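Side-chain contacts in HTH-type transcriptional regulator cbl (PDB 2FYI), which probably serves as an accessory transcriptional regulator within the cys regulon, the chain here being its cofactor-binding domain: residues L16-T21 and W206-L211; R26-E31 and P83-H88; E31-F36 and V43-I48; L193-G198 and E219-Q224. One frame throughout, in Å; residues are numbered along the deposited sequence.

Overall arrangement
From the N terminus, strand 14-20 opens the longest loop, which interaction 1 closes against helix 203-212 after 184 intervening residues. Interaction 2 is nested inside it, joining the junction of helices 22-27 and 29-39 to strand 79-94. Interaction 3, nested in turn inside interaction 2, is the most local: helix 29-39 packs on strand 43-49, the neighbour of strand 14-20, and Glu31 belongs to the segments of interactions 2 and 3. Interaction 4 follows interactions 2 and 3 in series but crosses interaction 1, because strand 189-196 comes before helix 203-212 and helix 218-226 after it. Together the four contacts hold helices 29-39, 203-212 and 218-226 to one mixed sheet.

Interaction 1 of 4, residues L16-T21 and W206-L211; sequences LTIATT and WRFLEL
Leu16 and Phe208 mark the closest backbone approach between strand 14-20 and helix 203-212, with their CA atoms 9.4 Å apart. No backbone group bridges that distance, and the two elements meet through three buried side chains. Phe208 reaches out from the helix with CG anti to its backbone N (chi1 -174°), which carries the ring toward the strand. Ile18 comes at it from the opposite direction and sets its terminal methyl over one face: CD1 lies 4.0 Å from the ring centroid, 28° off the ring normal, a CH-pi contact. The approach is shared between two ring carbons, Ile18 CD1 lying 3.7 Å from both CE1 and CZ of Phe208. Leu16, two residues earlier on the same side of the strand, crosses the aromatic side chain at about a right angle and brings CD2 to 4.0 Å from Phe208 CD1, oblique to the ring. Val32 of helix 29-39 and Ile66 of strand 66-69 also touch Phe208, placing the ring where two helices meet the sheet. The strand itself is held in the sheet by backbone hydrogen bonds from Leu16 to Arg44 and Glu46. With no hydrogen bond or charge pair across it, the contact is purely apolar: a helix near the C-terminal end is fastened to an N-terminal strand by dispersion and the burial of hydrocarbon, inside one lobe of a domain with the periplasmic-binding-protein fold.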
# COMPACT_ATOMS: atom_id res chain seq x y z
N LEU A 16 17.95 -1.32 14.47
CA LEU A 16 16.64 -1.73 14.91
C LEU A 16 15.77 -1.98 13.69
O LEU A 16 15.54 -1.06 12.91
CB LEU A 16 16.01 -0.64 15.76
CG LEU A 16 14.55 -0.89 16.14
CD1 LEU A 16 14.44 -2.10 17.03
CD2 LEU A 16 14.02 0.32 16.85
N THR A 17 15.29 -3.20 13.51
CA THR A 17 14.41 -3.46 12.39
C THR A 17 12.95 -3.59 12.85
O THR A 17 12.63 -4.45 13.67
CB THR A 17 14.86 -4.70 11.59
OG1 THR A 17 16.15 -4.46 11.02
CG2 THR A 17 13.90 -4.98 10.46
N ILE A 18 12.07 -2.75 12.31
CA ILE A 18 10.65 -2.80 12.63
C ILE A 18 9.88 -3.22 11.40
O ILE A 18 10.11 -2.69 10.32
CB ILE A 18 10.15 -1.44 13.05
CG1 ILE A 18 10.70 -1.13 14.44
CG2 ILE A 18 8.61 -1.37 12.96
CD1 ILE A 18 10.73 0.34 14.76
N ALA A 19 8.98 -4.18 11.57
CA ALA A 19 8.14 -4.62 10.48
C ALA A 19 6.72 -4.16 10.78
O ALA A 19 6.22 -4.29 11.91
CB ALA A 19 8.21 -6.11 10.33
N THR A 20 6.08 -3.59 9.77
CA THR A 20 4.79 -3.00 10.00
C THR A 20 3.90 -2.89 8.76
O THR A 20 4.31 -3.19 7.64
CB THR A 20 4.97 -1.65 10.63
OG1 THR A 20 3.73 -1.26 11.20
CG2 THR A 20 5.42 -0.61 9.62
N THR A 21 2.67 -2.46 8.97
CA THR A 21 1.68 -2.26 7.89
C THR A 21 1.63 -0.82 7.42
O THR A 21 2.13 0.08 8.09
CB THR A 21 0.26 -2.60 8.39
OG1 THR A 21 -0.05 -1.81 9.57
CG2 THR A 21 0.19 -4.06 8.74
N TRP A 206 13.91 -2.69 23.83
CA TRP A 206 13.09 -2.63 25.04
C TRP A 206 12.57 -1.21 25.23
O TRP A 206 11.40 -1.00 25.57
CB TRP A 206 13.85 -3.10 26.27
CG TRP A 206 14.34 -4.50 26.19
CD1 TRP A 206 15.65 -4.93 26.23
CD2 TRP A 206 13.54 -5.68 26.07
NE1 TRP A 206 15.71 -6.31 26.15
CE2 TRP A 206 14.43 -6.79 26.05
CE3 TRP A 206 12.17 -5.91 25.98
CZ2 TRP A 206 13.97 -8.11 25.93
CZ3 TRP A 206 11.72 -7.22 25.86
CH2 TRP A 206 12.61 -8.30 25.84
N ARG A 207 13.44 -0.23 24.98
CA ARG A 207 13.01 1.14 25.10
C ARG A 207 11.94 1.55 24.09
O ARG A 207 11.01 2.26 24.45
CB ARG A 207 14.17 2.10 25.01
CG ARG A 207 13.69 3.47 25.43
CD ARG A 207 13.45 3.50 26.94
NE ARG A 207 14.71 3.82 27.61
CZ ARG A 207 15.10 5.06 27.90
NH1 ARG A 207 14.29 6.10 27.62
NH2 ARG A 207 16.29 5.28 28.49
N PHE A 208 12.07 1.12 22.84
CA PHE A 208 11.10 1.50 21.84
C PHE A 208 9.69 1.18 22.28
O PHE A 208 8.77 1.97 22.08
CB PHE A 208 11.37 0.77 20.53
CG PHE A 208 10.48 1.23 19.41
CD1 PHE A 208 10.89 2.22 18.54
CD2 PHE A 208 9.21 0.67 19.23
CE1 PHE A 208 10.05 2.65 17.51
CE2 PHE A 208 8.38 1.10 18.19
CZ PHE A 208 8.80 2.09 17.34
N LEU A 209 9.51 0.00 22.87
CA LEU A 209 8.18 -0.42 23.26
C LEU A 209 7.67 0.53 24.31
O LEU A 209 6.52 0.96 24.25
CB LEU A 209 8.15 -1.86 23.79
CG LEU A 209 8.37 -2.99 22.78
CD1 LEU A 209 7.44 -4.12 23.04
CD2 LEU A 209 8.10 -2.47 21.40
N GLU A 210 8.53 0.87 25.25
CA GLU A 210 8.12 1.72 26.37
C GLU A 210 7.68 3.11 25.87
O GLU A 210 6.56 3.59 26.10
CB GLU A 210 9.27 1.83 27.34
CG GLU A 210 8.92 2.54 28.59
CD GLU A 210 10.14 3.19 29.16
OE1 GLU A 210 10.95 2.49 29.85
OE2 GLU A 210 10.31 4.41 28.89
N LEU A 211 8.62 3.74 25.18
CA LEU A 211 8.40 4.90 24.37
C LEU A 211 7.03 4.93 23.68
O LEU A 211 6.43 5.99 23.59
CB LEU A 211 9.50 4.93 23.33
CG LEU A 211 9.90 6.30 22.82
CD1 LEU A 211 9.54 7.39 23.84
CD2 LEU A 211 11.38 6.28 22.45

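Interaction 2 of 4, residues R26-E31 and P83-H88; sequences RYSLPE and PWFRWH
Trp84 is the first residue of strand 79-94 here to meet the helix junction around Ser28. Its CG is anti to the backbone N (chi1 -178°), and the six-membered ring extends until CH2 lies 3.8 Å from Ser28 CB. The same CH2 comes within 4.3 Å of Leu29 CD2; both approaches are oblique to the indole. Behind the contact, Trp84 NE1 makes a weak hydrogen bond to Cys212 O. Phe85 follows on the same side of the strand, since Trp84 has near-helical backbone angles and both residues hydrogen-bond Val191 of the neighbouring antiparallel strand, as in a classic beta bulge. The first torsion of Phe85 places CG between N and the carbonyl carbon (chi1 59°). Its CE2 sits 3.6 Å above the Trp84 ring plane, over the centre, while Trp84 NE1 lies in plane at the Phe85 ring edge. The far end of the phenyl meets the serine, CZ standing 3.5 Å from Ser28 OG. Cutting Phe85 back to an alanine is likely to uncover that face of Trp84, leaving the indole less firmly placed and Ser28 OG without the phenyl beside it. Leu29 also packs on Tyr154 of the second subunit. Chemically, two neighbouring aromatic rings, the phenyl set over the indole, abut a small hydroxyl-bearing residue where helix 22-27 gives way to helix 29-39, a mostly apolar, partly buried join without a hydrogen bond across it.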
# COMPACT_ATOMS: atom_id res chain seq x y z
N ARG A 26 2.24 5.01 8.13
CA ARG A 26 1.85 6.34 7.75
C ARG A 26 1.27 7.18 8.86
O ARG A 26 1.50 8.38 8.91
CB ARG A 26 0.80 6.28 6.66
CG ARG A 26 1.34 5.67 5.44
CD ARG A 26 0.81 6.33 4.27
NE ARG A 26 1.33 7.67 4.13
CZ ARG A 26 0.72 8.57 3.37
NH1 ARG A 26 -0.40 8.23 2.72
NH2 ARG A 26 1.22 9.79 3.23
N TYR A 27 0.48 6.58 9.73
CA TYR A 27 -0.38 7.39 10.58
C TYR A 27 -0.06 7.40 12.06
O TYR A 27 -0.62 8.19 12.81
CB TYR A 27 -1.84 7.01 10.39
CG TYR A 27 -2.23 7.01 8.95
CD1 TYR A 27 -2.73 5.86 8.34
CD2 TYR A 27 -2.08 8.15 8.19
CE1 TYR A 27 -3.06 5.85 7.00
CE2 TYR A 27 -2.41 8.16 6.86
CZ TYR A 27 -2.90 7.00 6.26
OH TYR A 27 -3.24 7.06 4.92
N SER A 28 0.82 6.51 12.51
CA SER A 28 1.17 6.49 13.95
C SER A 28 2.66 6.46 14.23
O SER A 28 3.09 7.10 15.17
CB SER A 28 0.56 5.29 14.66
OG SER A 28 -0.77 5.09 14.21
N LEU A 29 3.44 5.72 13.45
CA LEU A 29 4.86 5.59 13.73
C LEU A 29 5.69 6.83 13.57
O LEU A 29 6.69 6.98 14.27
CB LEU A 29 5.47 4.51 12.89
CG LEU A 29 5.17 3.12 13.40
CD1 LEU A 29 5.46 2.13 12.28
CD2 LEU A 29 6.02 2.83 14.62
N PRO A 30 5.34 7.72 12.64
CA PRO A 30 6.30 8.78 12.38
C PRO A 30 6.66 9.54 13.67
O PRO A 30 7.83 9.81 13.94
CB PRO A 30 5.56 9.66 11.37
CG PRO A 30 4.72 8.66 10.67
CD PRO A 30 4.17 7.84 11.76
N GLU A 31 5.64 9.84 14.47
CA GLU A 31 5.82 10.58 15.71
C GLU A 31 6.79 9.89 16.67
O GLU A 31 7.76 10.46 17.18
CB GLU A 31 4.50 10.67 16.41
CG GLU A 31 4.56 11.57 17.58
CD GLU A 31 3.23 12.30 17.77
OE1 GLU A 31 2.17 11.70 17.44
OE2 GLU A 31 3.27 13.48 18.24
N PRO A 83 -0.67 -4.38 23.65
CA PRO A 83 -1.58 -3.38 23.08
C PRO A 83 -0.94 -2.00 23.01
O PRO A 83 -0.40 -1.51 23.99
CB PRO A 83 -2.78 -3.41 24.05
CG PRO A 83 -2.27 -4.03 25.30
CD PRO A 83 -1.06 -4.85 25.00
N TRP A 84 -0.97 -1.39 21.84
CA TRP A 84 -0.46 -0.05 21.73
C TRP A 84 -1.57 1.00 21.92
O TRP A 84 -1.50 1.82 22.84
CB TRP A 84 0.32 0.12 20.44
CG TRP A 84 0.90 1.45 20.29
CD1 TRP A 84 1.02 2.43 21.25
CD2 TRP A 84 1.49 1.97 19.10
NE1 TRP A 84 1.64 3.52 20.72
CE2 TRP A 84 1.94 3.28 19.40
CE3 TRP A 84 1.68 1.47 17.81
CZ2 TRP A 84 2.56 4.08 18.45
CZ3 TRP A 84 2.30 2.27 16.88
CH2 TRP A 84 2.72 3.56 17.20
N PHE A 85 -2.60 0.97 21.09
CA PHE A 85 -3.78 1.80 21.31
C PHE A 85 -4.98 1.20 20.58
O PHE A 85 -4.82 0.26 19.79
CB PHE A 85 -3.54 3.23 20.84
CG PHE A 85 -3.19 3.33 19.40
CD1 PHE A 85 -4.19 3.36 18.44
CD2 PHE A 85 -1.85 3.32 19.00
CE1 PHE A 85 -3.87 3.42 17.09
CE2 PHE A 85 -1.51 3.37 17.63
CZ PHE A 85 -2.53 3.41 16.67
N ARG A 86 -6.17 1.72 20.86
CA ARG A 86 -7.38 1.29 20.13
C ARG A 86 -7.90 2.28 19.10
O ARG A 86 -7.63 3.48 19.18
CB ARG A 86 -8.48 0.86 21.08
CG ARG A 86 -8.06 -0.37 21.78
CD ARG A 86 -8.68 -0.45 23.13
NE ARG A 86 -9.72 -1.47 23.14
CZ ARG A 86 -11.02 -1.26 22.93
NH1 ARG A 86 -11.53 -0.03 22.69
NH2 ARG A 86 -11.84 -2.31 22.96
N TRP A 87 -8.60 1.76 18.10
CA TRP A 87 -9.08 2.59 17.01
C TRP A 87 -10.29 2.03 16.32
O TRP A 87 -10.56 0.82 16.41
CB TRP A 87 -8.00 2.77 15.99
CG TRP A 87 -7.58 1.52 15.34
CD1 TRP A 87 -6.60 0.68 15.75
CD2 TRP A 87 -8.10 0.98 14.11
NE1 TRP A 87 -6.46 -0.36 14.86
CE2 TRP A 87 -7.37 -0.20 13.84
CE3 TRP A 87 -9.10 1.37 13.21
CZ2 TRP A 87 -7.62 -0.99 12.70
CZ3 TRP A 87 -9.34 0.59 12.09
CH2 TRP A 87 -8.61 -0.59 11.85
N HIS A 88 -11.02 2.91 15.64
CA HIS A 88 -12.28 2.56 14.99
C HIS A 88 -12.27 2.94 13.54
O HIS A 88 -11.55 3.85 13.11
CB HIS A 88 -13.41 3.36 15.60
CG HIS A 88 -13.85 2.86 16.94
ND1 HIS A 88 -14.89 1.97 17.08
CD2 HIS A 88 -13.42 3.15 18.18
CE1 HIS A 88 -15.07 1.71 18.36
NE2 HIS A 88 -14.20 2.42 19.05

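Interaction 3 of 4, residues E31-F36 and V43-I48; sequences EVIKAF and VRLELI
Ile33 on helix 29-39 packs against Leu45 on strand 43-49 within a beta-alpha-beta crossover: strand 14-20 leads through helices 22-27 and 29-39 to strand 43-49, its parallel neighbour. The local helix and strand axes run nearly antiparallel (162°) and approach to 10.9 Å. The tight part centres on Leu45 CD2, which lies 3.5 Å from Ile33 CG2 and 3.8 Å from Ile33 CG1, nestling between the two branches. With CG1 anti to the carbonyl carbon (chi1 -75°), Ile33 directs CD1 along the strand to meet Leu47 CD1 tip to tip at 4.1 Å. Replacing Ile33 by an alanine would remove both branches and would probably open a gap facing Leu45 and Leu47. One helical turn later the fit is looser: Val43 CG1 comes no nearer than 4.3 Å to Phe36 CE1, at the ring edge and near its plane. Tyr204 of helix 203-212 touches both Phe36 and Val43. The backbone at Leu47 and Ile48 pairs in a parallel ladder with a strand of the second subunit, extending the sheet across the interface. Arg44 and Glu46, on the other face, are partly exposed, and Arg44 NH1 makes a salt bridge to Asp140 of that subunit. Arg44 also pairs with Glu46, its NE meeting the anti lone pair of Glu46 OE2 at 2.8 Å, nearly in the guanidinium plane.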
# COMPACT_ATOMS: atom_id res chain seq x y z
N GLU A 31 5.64 9.84 14.47
CA GLU A 31 5.82 10.58 15.71
C GLU A 31 6.79 9.89 16.67
O GLU A 31 7.76 10.46 17.18
CB GLU A 31 4.50 10.67 16.41
CG GLU A 31 4.56 11.57 17.58
CD GLU A 31 3.23 12.30 17.77
OE1 GLU A 31 2.17 11.70 17.44
OE2 GLU A 31 3.27 13.48 18.24
N VAL A 32 6.47 8.64 16.97
CA VAL A 32 7.32 7.79 17.75
C VAL A 32 8.72 7.72 17.15
O VAL A 32 9.71 7.84 17.86
CB VAL A 32 6.75 6.36 17.75
CG1 VAL A 32 7.71 5.41 18.40
CG2 VAL A 32 5.40 6.30 18.45
N ILE A 33 8.83 7.51 15.84
CA ILE A 33 10.15 7.47 15.23
C ILE A 33 10.97 8.73 15.42
O ILE A 33 12.16 8.64 15.70
CB ILE A 33 10.10 7.04 13.80
CG1 ILE A 33 9.85 5.55 13.80
CG2 ILE A 33 11.41 7.35 13.11
CD1 ILE A 33 9.36 5.02 12.49
N LYS A 34 10.35 9.90 15.30
CA LYS A 34 11.03 11.14 15.66
C LYS A 34 11.59 11.07 17.07
O LYS A 34 12.78 11.35 17.31
CB LYS A 34 10.12 12.34 15.56
CG LYS A 34 9.91 12.81 14.15
CD LYS A 34 9.55 14.31 14.10
CE LYS A 34 8.03 14.62 14.34
NZ LYS A 34 7.04 14.01 13.35
N ALA A 35 10.73 10.71 18.02
CA ALA A 35 11.15 10.61 19.43
C ALA A 35 12.35 9.70 19.60
O ALA A 35 13.35 10.03 20.26
CB ALA A 35 10.03 10.08 20.28
N PHE A 36 12.23 8.51 19.01
CA PHE A 36 13.27 7.52 19.11
C PHE A 36 14.60 8.01 18.54
O PHE A 36 15.64 7.77 19.14
CB PHE A 36 12.84 6.25 18.41
CG PHE A 36 13.84 5.13 18.51
CD1 PHE A 36 14.75 4.89 17.49
CD2 PHE A 36 13.85 4.28 19.61
CE1 PHE A 36 15.67 3.84 17.55
CE2 PHE A 36 14.78 3.23 19.69
CZ PHE A 36 15.69 3.02 18.65
N VAL A 43 21.58 4.90 16.80
CA VAL A 43 21.07 3.61 16.38
C VAL A 43 20.37 3.75 15.04
O VAL A 43 19.47 4.59 14.85
CB VAL A 43 20.11 2.99 17.35
CG1 VAL A 43 19.35 1.86 16.67
CG2 VAL A 43 20.88 2.49 18.56
N ARG A 44 20.80 2.90 14.11
CA ARG A 44 20.20 2.84 12.78
C ARG A 44 18.82 2.16 12.80
O ARG A 44 18.65 1.02 13.28
CB ARG A 44 21.15 2.13 11.82
CG ARG A 44 20.55 1.70 10.53
CD ARG A 44 21.61 0.98 9.68
NE ARG A 44 21.00 0.47 8.45
CZ ARG A 44 21.28 0.90 7.22
NH1 ARG A 44 20.63 0.37 6.19
NH2 ARG A 44 22.20 1.84 7.02
N LEU A 45 17.84 2.88 12.28
CA LEU A 45 16.47 2.42 12.27
C LEU A 45 16.10 1.93 10.86
O LEU A 45 16.21 2.68 9.93
CB LEU A 45 15.58 3.58 12.66
CG LEU A 45 14.11 3.22 12.60
CD1 LEU A 45 13.78 2.23 13.72
CD2 LEU A 45 13.31 4.46 12.78
N GLU A 46 15.66 0.68 10.70
CA GLU A 46 15.16 0.19 9.41
C GLU A 46 13.71 -0.28 9.49
O GLU A 46 13.32 -0.90 10.50
CB GLU A 46 15.97 -0.99 8.91
CG GLU A 46 17.40 -0.69 8.62
CD GLU A 46 18.23 -1.98 8.52
OE1 GLU A 46 17.64 -3.09 8.72
OE2 GLU A 46 19.48 -1.88 8.27
N LEU A 47 12.91 -0.01 8.45
CA LEU A 47 11.53 -0.49 8.43
C LEU A 47 11.24 -1.36 7.24
O LEU A 47 11.67 -1.03 6.14
CB LEU A 47 10.54 0.66 8.34
CG LEU A 47 10.52 1.93 9.18
CD1 LEU A 47 9.05 2.04 9.66
CD2 LEU A 47 11.52 1.91 10.34
N ILE A 48 10.47 -2.42 7.45
CA ILE A 48 9.95 -3.25 6.36
C ILE A 48 8.44 -3.12 6.41
O ILE A 48 7.83 -3.24 7.47
CB ILE A 48 10.28 -4.75 6.52
CG1 ILE A 48 11.53 -4.94 7.41
CG2 ILE A 48 10.39 -5.44 5.16
CD1 ILE A 48 12.53 -6.13 7.03

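Interaction 4 of 4, residues L193-G198 and E219-Q224; sequences LGLKRG and EDIKRQ
Gln224, which meets Arg197 across this contact, has its backbone N held by two carbonyls of its own helix: Asp220 O at 3.2 Å and, by a weak bond, Ile221 O at the same distance. Near this C-terminal part of helix 218-226, the carbonyl of Gln224 lies toward Arg197, with NH1 of Arg197 4.3 Å from Gln224 O. That is too long for a hydrogen bond, though the positive guanidinium probably interacts weakly with the carbonyl dipole. Arg197 runs extended through its first two torsions and bends at the third (chi3 -71°), bringing the guanidinium round to the helix; NH2 makes a weak hydrogen bond to Leu79 O. The apolar part of the contact is a single methyl pair, Leu195 CD1 and Ile221 CG2, 4.2 Å apart. These two buried side chains cross at about a right angle, Leu195 coming from strand 189-196 and Ile221 from the helix. Little surface is covered between the segments, 73 Å² in all, so other residues supply much of the packing. Trp206 of helix 203-212 touches both Leu195 and Ile221, and also forms a cation-pi pair with Lys222. Phe82 of strand 79-94 packs on Ile221 and Gln224, while Leu195 also reaches Leu209 and Ile66. Helix 218-226 thus lies against strands 189-196 and 79-94, with helix 203-212 beside it.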
# COMPACT_ATOMS: atom_id res chain seq x y z
N LEU A 193 1.97 -4.50 19.45
CA LEU A 193 3.39 -4.49 19.36
C LEU A 193 3.79 -5.91 19.74
O LEU A 193 3.46 -6.37 20.85
CB LEU A 193 3.91 -3.55 20.40
CG LEU A 193 3.44 -2.11 20.24
CD1 LEU A 193 3.23 -1.48 21.60
CD2 LEU A 193 4.45 -1.33 19.38
N GLY A 194 4.46 -6.61 18.83
CA GLY A 194 4.87 -7.98 19.08
C GLY A 194 6.38 -8.19 19.11
O GLY A 194 7.12 -7.49 18.43
N LEU A 195 6.83 -9.16 19.89
CA LEU A 195 8.23 -9.59 19.88
C LEU A 195 8.22 -11.10 19.82
O LEU A 195 7.22 -11.74 20.22
CB LEU A 195 8.94 -9.18 21.17
CG LEU A 195 8.92 -7.70 21.50
CD1 LEU A 195 9.27 -7.42 22.94
CD2 LEU A 195 9.89 -7.04 20.57
N LYS A 196 9.33 -11.67 19.36
CA LYS A 196 9.50 -13.12 19.43
C LYS A 196 9.59 -13.59 20.88
O LYS A 196 10.33 -13.03 21.69
CB LYS A 196 10.75 -13.52 18.67
CG LYS A 196 11.02 -15.00 18.60
CD LYS A 196 12.26 -15.14 17.74
CE LYS A 196 13.00 -16.43 17.99
NZ LYS A 196 12.34 -17.49 17.22
N ARG A 197 8.82 -14.61 21.21
CA ARG A 197 8.78 -15.11 22.59
C ARG A 197 10.08 -15.79 22.99
O ARG A 197 10.71 -16.46 22.18
CB ARG A 197 7.62 -16.06 22.74
CG ARG A 197 7.47 -16.67 24.08
CD ARG A 197 6.31 -17.60 23.99
NE ARG A 197 5.06 -16.86 23.89
CZ ARG A 197 4.45 -16.32 24.95
NH1 ARG A 197 5.00 -16.45 26.17
NH2 ARG A 197 3.31 -15.65 24.80
N GLY A 198 10.49 -15.61 24.25
CA GLY A 198 11.77 -16.12 24.73
C GLY A 198 13.01 -15.52 24.06
O GLY A 198 14.12 -15.99 24.27
N GLU A 219 10.48 -3.50 32.61
CA GLU A 219 10.59 -4.73 33.39
C GLU A 219 9.43 -5.66 33.13
O GLU A 219 9.59 -6.86 33.05
CB GLU A 219 10.69 -4.43 34.89
CG GLU A 219 12.03 -3.80 35.31
CD GLU A 219 12.45 -2.70 34.33
OE1 GLU A 219 11.57 -1.89 33.92
OE2 GLU A 219 13.66 -2.66 33.96
N ASP A 220 8.25 -5.10 32.97
CA ASP A 220 7.09 -5.94 32.74
C ASP A 220 7.12 -6.54 31.34
O ASP A 220 6.71 -7.69 31.14
CB ASP A 220 5.79 -5.15 33.00
CG ASP A 220 5.94 -4.17 34.17
OD1 ASP A 220 6.21 -4.61 35.32
OD2 ASP A 220 5.78 -2.96 33.92
N ILE A 221 7.61 -5.77 30.39
CA ILE A 221 7.77 -6.28 29.04
C ILE A 221 8.75 -7.47 29.03
O ILE A 221 8.40 -8.56 28.57
CB ILE A 221 8.21 -5.17 28.04
CG1 ILE A 221 7.10 -4.12 27.89
CG2 ILE A 221 8.57 -5.76 26.68
CD1 ILE A 221 7.62 -2.69 27.85
N LYS A 222 9.96 -7.26 29.55
CA LYS A 222 10.96 -8.33 29.62
C LYS A 222 10.43 -9.56 30.33
O LYS A 222 10.58 -10.68 29.85
CB LYS A 222 12.19 -7.85 30.36
CG LYS A 222 13.10 -6.95 29.57
CD LYS A 222 14.23 -6.46 30.48
CE LYS A 222 15.24 -5.65 29.71
NZ LYS A 222 16.40 -5.32 30.56
N ARG A 223 9.82 -9.34 31.48
CA ARG A 223 9.37 -10.43 32.34
C ARG A 223 8.43 -11.34 31.61
O ARG A 223 8.46 -12.55 31.75
CB ARG A 223 8.64 -9.84 33.53
CG ARG A 223 8.59 -10.72 34.75
CD ARG A 223 7.88 -9.96 35.89
NE ARG A 223 8.46 -8.63 36.11
CZ ARG A 223 9.47 -8.36 36.96
NH1 ARG A 223 10.02 -9.32 37.70
NH2 ARG A 223 9.92 -7.11 37.07
N GLN A 224 7.59 -10.72 30.80
CA GLN A 224 6.50 -11.40 30.14
C GLN A 224 6.88 -12.03 28.80
O GLN A 224 6.30 -13.02 28.40
CB GLN A 224 5.39 -10.39 29.94
CG GLN A 224 4.04 -10.99 29.88
CD GLN A 224 3.09 -10.00 29.29
OE1 GLN A 224 2.76 -8.99 29.91
NE2 GLN A 224 2.67 -10.25 28.04